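Local coordinates for alginate biosynthesis protein AlgX (Pseudomonas aeruginosa, PDB 4KNC) that takes part in the O-acetylation of the exopolysaccharide alginate and protects the polymer from degradation as it crosses the periplasm, at residues R71-R76 with L316-C321; K77-V82 with N289-L294; F309-M314 with Y397-R402. All blocks are in the same frame, centred on the assembly; numbering follows the deposited sequence.

Interaction 1 of 3, residues R71-R76 with L316-C321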
loop_
_atom_site.group_PDB
_atom_site.type_symbol
_atom_site.label_atom_id
_atom_site.label_comp_id
_atom_site.label_asym_id
_atom_site.label_seq_id
_atom_site.Cartn_x
_atom_site.Cartn_y
_atom_site.Cartn_z
ATOM N N ARG A 71 6.145 9.949 -7.890
ATOM C CA ARG A 71 7.026 10.713 -7.005
ATOM C C ARG A 71 7.074 12.180 -7.425
ATOM O O ARG A 71 7.007 13.076 -6.583
ATOM C CB ARG A 71 8.441 10.111 -6.974
ATOM C CG ARG A 71 9.466 10.874 -6.128
ATOM C CD ARG A 71 10.207 11.944 -6.961
ATOM N NE ARG A 71 11.146 12.728 -6.163
ATOM C CZ ARG A 71 11.531 13.962 -6.481
ATOM N NH1 ARG A 71 11.042 14.541 -7.570
ATOM N NH2 ARG A 71 12.389 14.618 -5.707
ATOM N N ASP A 72 7.180 12.421 -8.729
ATOM C CA ASP A 72 7.292 13.789 -9.232
ATOM C C ASP A 72 6.018 14.567 -9.004
ATOM O O ASP A 72 6.055 15.691 -8.517
ATOM C CB ASP A 72 7.664 13.812 -10.710
ATOM C CG ASP A 72 9.113 13.473 -10.943
ATOM O OD1 ASP A 72 9.923 13.627 -9.999
ATOM O OD2 ASP A 72 9.442 13.063 -12.071
ATOM N N GLU A 73 4.889 13.966 -9.356
ATOM C CA GLU A 73 3.611 14.601 -9.070
ATOM C C GLU A 73 3.493 14.980 -7.585
ATOM O O GLU A 73 3.120 16.109 -7.258
ATOM C CB GLU A 73 2.455 13.705 -9.513
ATOM C CG GLU A 73 1.118 14.411 -9.591
ATOM C CD GLU A 73 1.115 15.557 -10.591
ATOM O OE1 GLU A 73 2.001 15.605 -11.476
ATOM O OE2 GLU A 73 0.220 16.420 -10.486
ATOM N N LEU A 74 3.839 14.055 -6.690
ATOM C CA LEU A 74 3.822 14.368 -5.259
ATOM C C LEU A 74 4.759 15.530 -4.896
ATOM O O LEU A 74 4.374 16.437 -4.150
ATOM C CB LEU A 74 4.167 13.134 -4.426
ATOM C CG LEU A 74 3.085 12.047 -4.438
ATOM C CD1 LEU A 74 3.653 10.735 -3.930
ATOM C CD2 LEU A 74 1.905 12.489 -3.591
ATOM N N LYS A 75 5.983 15.487 -5.417
ATOM C CA LYS A 75 6.970 16.550 -5.198
ATOM C C LYS A 75 6.484 17.934 -5.644
ATOM O O LYS A 75 6.762 18.939 -4.989
ATOM C CB LYS A 75 8.283 16.219 -5.899
ATOM C CG LYS A 75 9.386 17.220 -5.608
ATOM C CD LYS A 75 9.624 17.318 -4.115
ATOM C CE LYS A 75 10.692 18.357 -3.792
ATOM N NZ LYS A 75 12.044 17.902 -4.236
ATOM N N ARG A 76 5.753 17.986 -6.751
ATOM C CA ARG A 76 5.195 19.255 -7.223
ATOM C C ARG A 76 4.255 19.848 -6.189
ATOM O O ARG A 76 4.106 21.057 -6.103
ATOM C CB ARG A 76 4.406 19.072 -8.520
ATOM C CG ARG A 76 5.225 18.855 -9.771
ATOM C CD ARG A 76 4.407 19.211 -11.021
ATOM N NE ARG A 76 3.069 18.610 -11.021
ATOM C CZ ARG A 76 1.952 19.261 -10.696
ATOM N NH1 ARG A 76 0.781 18.638 -10.721
ATOM N NH2 ARG A 76 2.010 20.537 -10.337
ATOM N N LEU A 316 -5.318 11.813 -8.331
ATOM C CA LEU A 316 -5.703 11.983 -6.933
ATOM C C LEU A 316 -4.826 13.007 -6.198
ATOM O O LEU A 316 -5.267 13.626 -5.222
ATOM C CB LEU A 316 -5.697 10.641 -6.196
ATOM C CG LEU A 316 -6.985 9.841 -6.367
ATOM C CD1 LEU A 316 -6.844 8.485 -5.692
ATOM C CD2 LEU A 316 -8.141 10.626 -5.784
ATOM N N VAL A 317 -3.592 13.184 -6.660
ATOM C CA VAL A 317 -2.702 14.168 -6.040
ATOM C C VAL A 317 -3.348 15.562 -6.002
ATOM O O VAL A 317 -3.196 16.286 -5.017
ATOM C CB VAL A 317 -1.322 14.209 -6.733
ATOM C CG1 VAL A 317 -0.458 15.314 -6.155
ATOM C CG2 VAL A 317 -0.633 12.882 -6.572
ATOM N N ASP A 318 -4.101 15.912 -7.052
ATOM C CA ASP A 318 -4.810 17.199 -7.109
ATOM C C ASP A 318 -6.325 17.096 -6.968
ATOM O O ASP A 318 -7.062 17.847 -7.599
ATOM C CB ASP A 318 -4.482 17.959 -8.396
ATOM C CG ASP A 318 -3.076 18.489 -8.405
ATOM O OD1 ASP A 318 -2.147 17.659 -8.505
ATOM O OD2 ASP A 318 -2.899 19.726 -8.305
ATOM N N ASN A 319 -6.781 16.170 -6.137
ATOM C CA ASN A 319 -8.191 16.082 -5.766
ATOM C C ASN A 319 -9.176 15.891 -6.930
ATOM O O ASN A 319 -10.309 16.369 -6.874
ATOM C CB ASN A 319 -8.598 17.298 -4.919
ATOM C CG ASN A 319 -9.654 16.951 -3.883
ATOM O OD1 ASN A 319 -10.182 15.828 -3.867
ATOM N ND2 ASN A 319 -9.975 17.909 -3.018
ATOM N N GLY A 320 -8.745 15.184 -7.972
ATOM C CA GLY A 320 -9.598 14.901 -9.115
ATOM C C GLY A 320 -10.232 16.128 -9.748
ATOM O O GLY A 320 -9.544 16.983 -10.320
ATOM N N CYS A 321 -11.555 16.219 -9.640
ATOM C CA CYS A 321 -12.288 17.350 -10.211
ATOM C C CYS A 321 -12.730 18.354 -9.155
ATOM O O CYS A 321 -13.338 19.373 -9.481
ATOM C CB CYS A 321 -13.512 16.861 -10.989
ATOM S SG CYS A 321 -13.120 15.886 -12.450
#
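Val-317 meets helix 61-76 through its whole branched end, which lies against the aliphatic part of Glu-73. CG of Glu-73 is 3.8 Å from CB of Val-317, and the two side chains pass at a slant. With chi1 near 175°, CB and both methyls of Val-317 sit against CG of Glu-73, and CG2 additionally reaches CD2 of Leu-74 at 3.9 Å, the valine and leucine side chains crossing at about a right angle.

Beyond the apolar patch lies a small charged cluster. A bend at chi2 (61°) turns the Glu-73 carboxylate toward that of Asp-318, their planes 54° apart, although the exact position of OE2 of Glu-73 is doubtful. Two carboxylates this close would repel if both were charged, and the guanidinium of Arg-76 beside them probably offsets this. Its NE donates to OE1 of Glu-73 (3.2 Å), which lies in the guanidinium plane, whereas the ion pair of Arg-76 NH1 with Asp-318 OD1 is long, and the place of NH1 is unsure.

Asn-319, at positive phi, ends helix 307-316 in a Schellman motif, and the chain runs on to Cys-321, disulfide-bonded to Cys-434 of the carbohydrate-binding module. The contact thus sets the C-terminal ends of helices 61-76 and 307-316 together, with Met-281 of helix 275-282 packed on Leu-74.

Interaction 2 of 3, residues K77-V82 with N289-L294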
loop_
_atom_site.group_PDB
_atom_site.type_symbol
_atom_site.label_atom_id
_atom_site.label_comp_id
_atom_site.label_asym_id
_atom_site.label_seq_id
_atom_site.Cartn_x
_atom_site.Cartn_y
_atom_site.Cartn_z
ATOM N N LYS A 77 3.604 18.985 -5.417
ATOM C CA LYS A 77 2.624 19.432 -4.434
ATOM C C LYS A 77 3.295 19.735 -3.083
ATOM O O LYS A 77 2.623 20.074 -2.108
ATOM C CB LYS A 77 1.518 18.379 -4.285
ATOM C CG LYS A 77 0.247 18.861 -3.590
ATOM C CD LYS A 77 -0.762 17.724 -3.429
ATOM C CE LYS A 77 -1.888 18.086 -2.460
ATOM N NZ LYS A 77 -2.618 19.326 -2.860
ATOM N N GLY A 78 4.623 19.625 -3.039
ATOM C CA GLY A 78 5.380 19.836 -1.813
ATOM C C GLY A 78 5.457 18.619 -0.888
ATOM O O GLY A 78 5.608 18.764 0.329
ATOM N N ILE A 79 5.367 17.421 -1.465
ATOM C CA ILE A 79 5.411 16.180 -0.687
ATOM C C ILE A 79 6.611 15.302 -1.057
ATOM O O ILE A 79 6.789 14.930 -2.220
ATOM C CB ILE A 79 4.114 15.366 -0.871
ATOM C CG1 ILE A 79 2.893 16.265 -0.674
ATOM C CG2 ILE A 79 4.063 14.192 0.101
ATOM C CD1 ILE A 79 1.604 15.627 -1.137
ATOM N N GLU A 80 7.438 14.984 -0.061
ATOM C CA GLU A 80 8.565 14.077 -0.256
ATOM C C GLU A 80 8.076 12.659 0.009
ATOM O O GLU A 80 7.312 12.435 0.948
ATOM C CB GLU A 80 9.698 14.408 0.722
ATOM C CG GLU A 80 10.306 15.788 0.565
ATOM C CD GLU A 80 11.320 15.851 -0.561
ATOM O OE1 GLU A 80 11.852 14.792 -0.964
ATOM O OE2 GLU A 80 11.584 16.958 -1.052
ATOM N N LEU A 81 8.530 11.702 -0.793
ATOM C CA LEU A 81 8.095 10.320 -0.634
ATOM C C LEU A 81 9.180 9.417 -0.024
ATOM O O LEU A 81 10.319 9.393 -0.489
ATOM C CB LEU A 81 7.617 9.750 -1.980
ATOM C CG LEU A 81 7.043 8.324 -1.957
ATOM C CD1 LEU A 81 5.803 8.259 -1.084
ATOM C CD2 LEU A 81 6.724 7.852 -3.365
ATOM N N VAL A 82 8.809 8.687 1.026
ATOM C CA VAL A 82 9.667 7.671 1.612
ATOM C C VAL A 82 9.006 6.309 1.412
ATOM O O VAL A 82 7.840 6.132 1.774
ATOM C CB VAL A 82 9.857 7.921 3.126
ATOM C CG1 VAL A 82 10.588 6.756 3.786
ATOM C CG2 VAL A 82 10.602 9.229 3.364
ATOM N N ASN A 289 -4.576 20.029 4.038
ATOM C CA ASN A 289 -3.266 20.107 4.679
ATOM C C ASN A 289 -2.354 18.957 4.259
ATOM O O ASN A 289 -2.207 17.983 4.999
ATOM C CB ASN A 289 -3.428 20.085 6.200
ATOM C CG ASN A 289 -4.430 21.114 6.698
ATOM O OD1 ASN A 289 -4.341 22.298 6.366
ATOM N ND2 ASN A 289 -5.396 20.664 7.494
ATOM N N PRO A 290 -1.742 19.058 3.068
ATOM C CA PRO A 290 -0.858 17.968 2.625
ATOM C C PRO A 290 0.367 17.807 3.520
ATOM O O PRO A 290 0.926 18.798 3.992
ATOM C CB PRO A 290 -0.440 18.397 1.208
ATOM C CG PRO A 290 -0.695 19.881 1.147
ATOM C CD PRO A 290 -1.873 20.124 2.058
ATOM N N PRO A 291 0.791 16.561 3.747
ATOM C CA PRO A 291 1.974 16.337 4.580
ATOM C C PRO A 291 3.216 16.803 3.850
ATOM O O PRO A 291 3.209 16.832 2.623
ATOM C CB PRO A 291 2.016 14.817 4.703
ATOM C CG PRO A 291 1.433 14.338 3.383
ATOM C CD PRO A 291 0.322 15.326 3.091
ATOM N N LYS A 292 4.261 17.160 4.593
ATOM C CA LYS A 292 5.570 17.438 4.013
ATOM C C LYS A 292 6.214 16.119 3.601
ATOM O O LYS A 292 6.969 16.049 2.633
ATOM C CB LYS A 292 6.462 18.119 5.056
ATOM C CG LYS A 292 5.889 19.405 5.617
ATOM C CD LYS A 292 6.024 20.539 4.615
ATOM C CE LYS A 292 5.443 21.838 5.152
ATOM N NZ LYS A 292 3.951 21.784 5.221
ATOM N N ILE A 293 5.918 15.072 4.363
ATOM C CA ILE A 293 6.508 13.758 4.139
ATOM C C ILE A 293 5.422 12.669 4.147
ATOM O O ILE A 293 4.549 12.637 5.021
ATOM C CB ILE A 293 7.592 13.421 5.202
ATOM C CG1 ILE A 293 8.638 14.537 5.301
ATOM C CG2 ILE A 293 8.261 12.071 4.894
ATOM C CD1 ILE A 293 9.746 14.246 6.290
ATOM N N LEU A 294 5.481 11.800 3.152
ATOM C CA LEU A 294 4.563 10.677 3.035
ATOM C C LEU A 294 5.376 9.393 3.089
ATOM O O LEU A 294 6.241 9.166 2.238
ATOM C CB LEU A 294 3.794 10.756 1.709
ATOM C CG LEU A 294 2.811 9.623 1.373
ATOM C CD1 LEU A 294 1.710 9.528 2.416
ATOM C CD2 LEU A 294 2.211 9.846 -0.011
#
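Three backbone hydrogen bonds join Glu-80 and Val-82 to Lys-292 and Leu-294 as a parallel strand pair. The N-H of Glu-80 points almost straight at O of Lys-292 (2.9 Å, 177° at the hydrogen), although it meets that carbonyl tilted from its plane. Leu-294 N then donates to Glu-80 O, nearly in line with the carbonyl bond, and Val-82 N donates to Leu-294 O (2.9 Å). Between these, CA of Ile-293 makes a C-H...O contact with Glu-80 O.

This ladder joins strand 80-85, at the edge of the four-stranded parallel sheet of the SGNH hydrolase-like domain, to strand 293-298. The latter also pairs with strand 237-240 on its far side, an order of 1-4-2-3 across the sheet.

Apolar side chains meet on both faces of the strand pair. Leu-81 and Leu-294 share one face, lying side by side and pointing the same way, CD1 of Leu-81 4.1 Å from CD2 of Leu-294. Ile-79 crosses Leu-294 at a slant; chi1 of -49° sends its CG1 over O of Pro-291 (3.4 Å), and CD1 reaches on to CB of Pro-290. CE of Lys-77 touches CB of the same proline, the two side chains crossing at about a right angle. On the face of Ile-293, its CG2 meets CG2 of Val-82 at 4.0 Å, and the Glu-80 carboxylate turns away to Trp-127.

Interaction 3 of 3, residues F309-M314 with Y397-R402; sequences FYRQAM and YVFQLR
A turn at chi3 (66°) in an otherwise extended Arg-311 side chain carries its guanidinium round to the backbone of Gln-400, while Gln-400 has CG between its own N and carbonyl carbon (chi1 70°), which folds its side chain back over the arginine's base. Arg-311 NH2 donates to Gln-400 O at 2.8 Å, in the plane of that carbonyl and close to the plane of the guanidinium; NE adds a weak bond to the same oxygen. CA of Arg-402 lies over one face of the guanidinium, which is held against the backbone just past the end of the strand. NH1 forms a salt bridge with Glu-381, which should help fix the rotation of the flat group. The Gln-400 amide runs obliquely across the arginine chain, nearly coplanar with the guanidinium, and its OE1 rests 3.6 Å from CG of Arg-311.

The backbones are tied as well. Gln-400 N donates to Arg-311 O (2.9 Å), and CA of Phe-399 approaches that carbonyl oxygen at 3.2 Å. In the reverse direction, CA of Gln-312 leans on Val-398 O (3.3 Å), against which CB and CG of Gln-312 also pack. A water accepts from Val-398 N and donates to Gln-312 OE1 (2.7 Å), while NE2 of that amide goes back to Ser-308 O, so the oxygen and the nitrogen of the buried amide each have a partner.

The axes of segments 309-314 and 397-400 cross at 106° and come within 5.9 Å. Helix 307-316 thus lies across strand 396-400, the edge strand of an antiparallel sheet in the carbohydrate-binding module. Elsewhere on its surface, Phe-309 and Ala-313 pack on Leu-70 of helix 61-76 and on helix 275-282, so this helix of the SGNH hydrolase-like region lies between those two helices and the carbohydrate-binding module.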
loop_
_atom_site.group_PDB
_atom_site.type_symbol
_atom_site.label_atom_id
_atom_site.label_comp_id
_atom_site.label_asym_id
_atom_site.label_seq_id
_atom_site.Cartn_x
_atom_site.Cartn_y
_atom_site.Cartn_z
ATOM N N PHE A 309 -3.579 1.267 -10.806
ATOM C CA PHE A 309 -3.160 1.976 -9.595
ATOM C C PHE A 309 -2.776 3.417 -9.907
ATOM O O PHE A 309 -3.275 4.365 -9.286
ATOM C CB PHE A 309 -1.980 1.282 -8.912
ATOM C CG PHE A 309 -1.375 2.088 -7.798
ATOM C CD1 PHE A 309 -2.077 2.304 -6.624
ATOM C CD2 PHE A 309 -0.113 2.640 -7.928
ATOM C CE1 PHE A 309 -1.530 3.051 -5.587
ATOM C CE2 PHE A 309 0.446 3.391 -6.889
ATOM C CZ PHE A 309 -0.265 3.596 -5.720
ATOM N N TYR A 310 -1.876 3.579 -10.870
ATOM C CA TYR A 310 -1.375 4.900 -11.224
ATOM C C TYR A 310 -2.425 5.798 -11.876
ATOM O O TYR A 310 -2.427 7.010 -11.648
ATOM C CB TYR A 310 -0.097 4.775 -12.066
ATOM C CG TYR A 310 0.996 4.075 -11.282
ATOM C CD1 TYR A 310 1.827 4.787 -10.419
ATOM C CD2 TYR A 310 1.152 2.695 -11.353
ATOM C CE1 TYR A 310 2.814 4.146 -9.665
ATOM C CE2 TYR A 310 2.134 2.040 -10.615
ATOM C CZ TYR A 310 2.961 2.774 -9.768
ATOM O OH TYR A 310 3.931 2.127 -9.028
ATOM N N ARG A 311 -3.327 5.207 -12.663
ATOM C CA ARG A 311 -4.446 5.972 -13.224
ATOM C C ARG A 311 -5.342 6.630 -12.162
ATOM O O ARG A 311 -5.999 7.636 -12.425
ATOM C CB ARG A 311 -5.298 5.093 -14.142
ATOM C CG ARG A 311 -4.547 4.610 -15.360
ATOM C CD ARG A 311 -5.456 3.833 -16.279
ATOM N NE ARG A 311 -6.495 4.668 -16.868
ATOM C CZ ARG A 311 -7.492 4.177 -17.596
ATOM N NH1 ARG A 311 -7.562 2.869 -17.801
ATOM N NH2 ARG A 311 -8.414 4.980 -18.116
ATOM N N GLN A 312 -5.384 6.050 -10.972
ATOM C CA GLN A 312 -6.060 6.682 -9.848
ATOM C C GLN A 312 -5.106 7.618 -9.085
ATOM O O GLN A 312 -5.423 8.784 -8.834
ATOM C CB GLN A 312 -6.620 5.615 -8.908
ATOM C CG GLN A 312 -7.697 4.749 -9.527
ATOM C CD GLN A 312 -8.055 3.578 -8.655
ATOM O OE1 GLN A 312 -8.801 3.713 -7.676
ATOM N NE2 GLN A 312 -7.508 2.408 -8.989
ATOM N N ALA A 313 -3.931 7.110 -8.725
ATOM C CA ALA A 313 -3.025 7.873 -7.866
ATOM C C ALA A 313 -2.614 9.214 -8.461
ATOM O O ALA A 313 -2.638 10.224 -7.757
ATOM C CB ALA A 313 -1.805 7.045 -7.483
ATOM N N MET A 314 -2.269 9.230 -9.749
ATOM C CA MET A 314 -1.826 10.466 -10.399
ATOM C C MET A 314 -2.830 11.626 -10.274
ATOM O O MET A 314 -2.492 12.662 -9.710
ATOM C CB MET A 314 -1.395 10.228 -11.861
ATOM C CG MET A 314 -0.129 9.405 -11.999
ATOM S SD MET A 314 1.316 10.278 -11.358
ATOM C CE MET A 314 1.705 11.304 -12.782
ATOM N N TYR A 397 -14.338 7.761 -6.284
ATOM C CA TYR A 397 -13.287 7.164 -7.098
ATOM C C TYR A 397 -12.846 8.254 -8.046
ATOM O O TYR A 397 -13.651 9.115 -8.393
ATOM C CB TYR A 397 -13.851 6.023 -7.942
ATOM C CG TYR A 397 -14.303 4.840 -7.157
ATOM C CD1 TYR A 397 -15.533 4.837 -6.515
ATOM C CD2 TYR A 397 -13.495 3.713 -7.042
ATOM C CE1 TYR A 397 -15.952 3.739 -5.788
ATOM C CE2 TYR A 397 -13.902 2.615 -6.322
ATOM C CZ TYR A 397 -15.130 2.629 -5.693
ATOM O OH TYR A 397 -15.532 1.524 -4.969
ATOM N N VAL A 398 -11.582 8.225 -8.469
ATOM C CA VAL A 398 -11.047 9.205 -9.420
ATOM C C VAL A 398 -10.043 8.527 -10.348
ATOM O O VAL A 398 -9.198 7.764 -9.890
ATOM C CB VAL A 398 -10.310 10.354 -8.698
ATOM C CG1 VAL A 398 -9.764 11.352 -9.707
ATOM C CG2 VAL A 398 -11.225 11.064 -7.696
ATOM N N PHE A 399 -10.130 8.781 -11.650
ATOM C CA PHE A 399 -9.201 8.132 -12.584
ATOM C C PHE A 399 -8.982 8.921 -13.865
ATOM O O PHE A 399 -9.866 9.635 -14.319
ATOM C CB PHE A 399 -9.631 6.686 -12.905
ATOM C CG PHE A 399 -10.930 6.579 -13.678
ATOM C CD1 PHE A 399 -12.143 6.511 -13.016
ATOM C CD2 PHE A 399 -10.931 6.521 -15.064
ATOM C CE1 PHE A 399 -13.339 6.394 -13.721
ATOM C CE2 PHE A 399 -12.124 6.408 -15.776
ATOM C CZ PHE A 399 -13.328 6.348 -15.102
ATOM N N GLN A 400 -7.791 8.808 -14.441
ATOM C CA GLN A 400 -7.525 9.487 -15.697
ATOM C C GLN A 400 -8.068 8.649 -16.845
ATOM O O GLN A 400 -8.041 7.414 -16.796
ATOM C CB GLN A 400 -6.031 9.762 -15.877
ATOM C CG GLN A 400 -5.191 8.524 -16.126
ATOM C CD GLN A 400 -3.721 8.724 -15.782
ATOM O OE1 GLN A 400 -2.934 7.774 -15.797
ATOM N NE2 GLN A 400 -3.347 9.958 -15.462
ATOM N N LEU A 401 -8.590 9.325 -17.865
ATOM C CA LEU A 401 -8.994 8.648 -19.085
ATOM C C LEU A 401 -7.731 8.110 -19.731
ATOM O O LEU A 401 -6.669 8.734 -19.649
ATOM C CB LEU A 401 -9.736 9.589 -20.048
ATOM C CG LEU A 401 -11.042 10.264 -19.593
ATOM C CD1 LEU A 401 -11.920 10.703 -20.793
ATOM C CD2 LEU A 401 -11.841 9.389 -18.646
ATOM N N ARG A 402 -7.859 6.952 -20.367
ATOM C CA ARG A 402 -6.723 6.205 -20.886
ATOM C C ARG A 402 -5.824 7.050 -21.772
ATOM O O ARG A 402 -6.295 7.787 -22.637
ATOM C CB ARG A 402 -7.200 4.960 -21.640
ATOM C CG ARG A 402 -6.072 4.049 -22.088
ATOM C CD ARG A 402 -6.561 2.643 -22.376
ATOM N NE ARG A 402 -5.635 1.938 -23.258
ATOM C CZ ARG A 402 -5.820 0.702 -23.706
ATOM N NH1 ARG A 402 -6.901 0.021 -23.352
ATOM N NH2 ARG A 402 -4.922 0.146 -24.508
HETATM O O HOH W 1 -9.739 6.219 -7.058
#

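In the fold
Helices 61-76 and 307-316 connect the three contacts. Interaction 1 touches both others: helix 61-76 runs through a tight turn into the strand of interaction 2, with Leu-74 O 3.0 Å from Ile-79 N in a probable hydrogen bond, and Leu-316 CD2 packs 3.6 Å from CB of Val-398 in interaction 3. Interactions 1 and 2 have centres about 10 Å apart, interactions 1 and 3 about 11 Å. Interactions 2 and 3 do not touch, with nearest atoms about 8 Å apart. Together they lead from the parallel sheet of the SGNH hydrolase-like domain to the carbohydrate-binding module, away from the inferred catalytic residues Asp-148, His-150 and Ser-243.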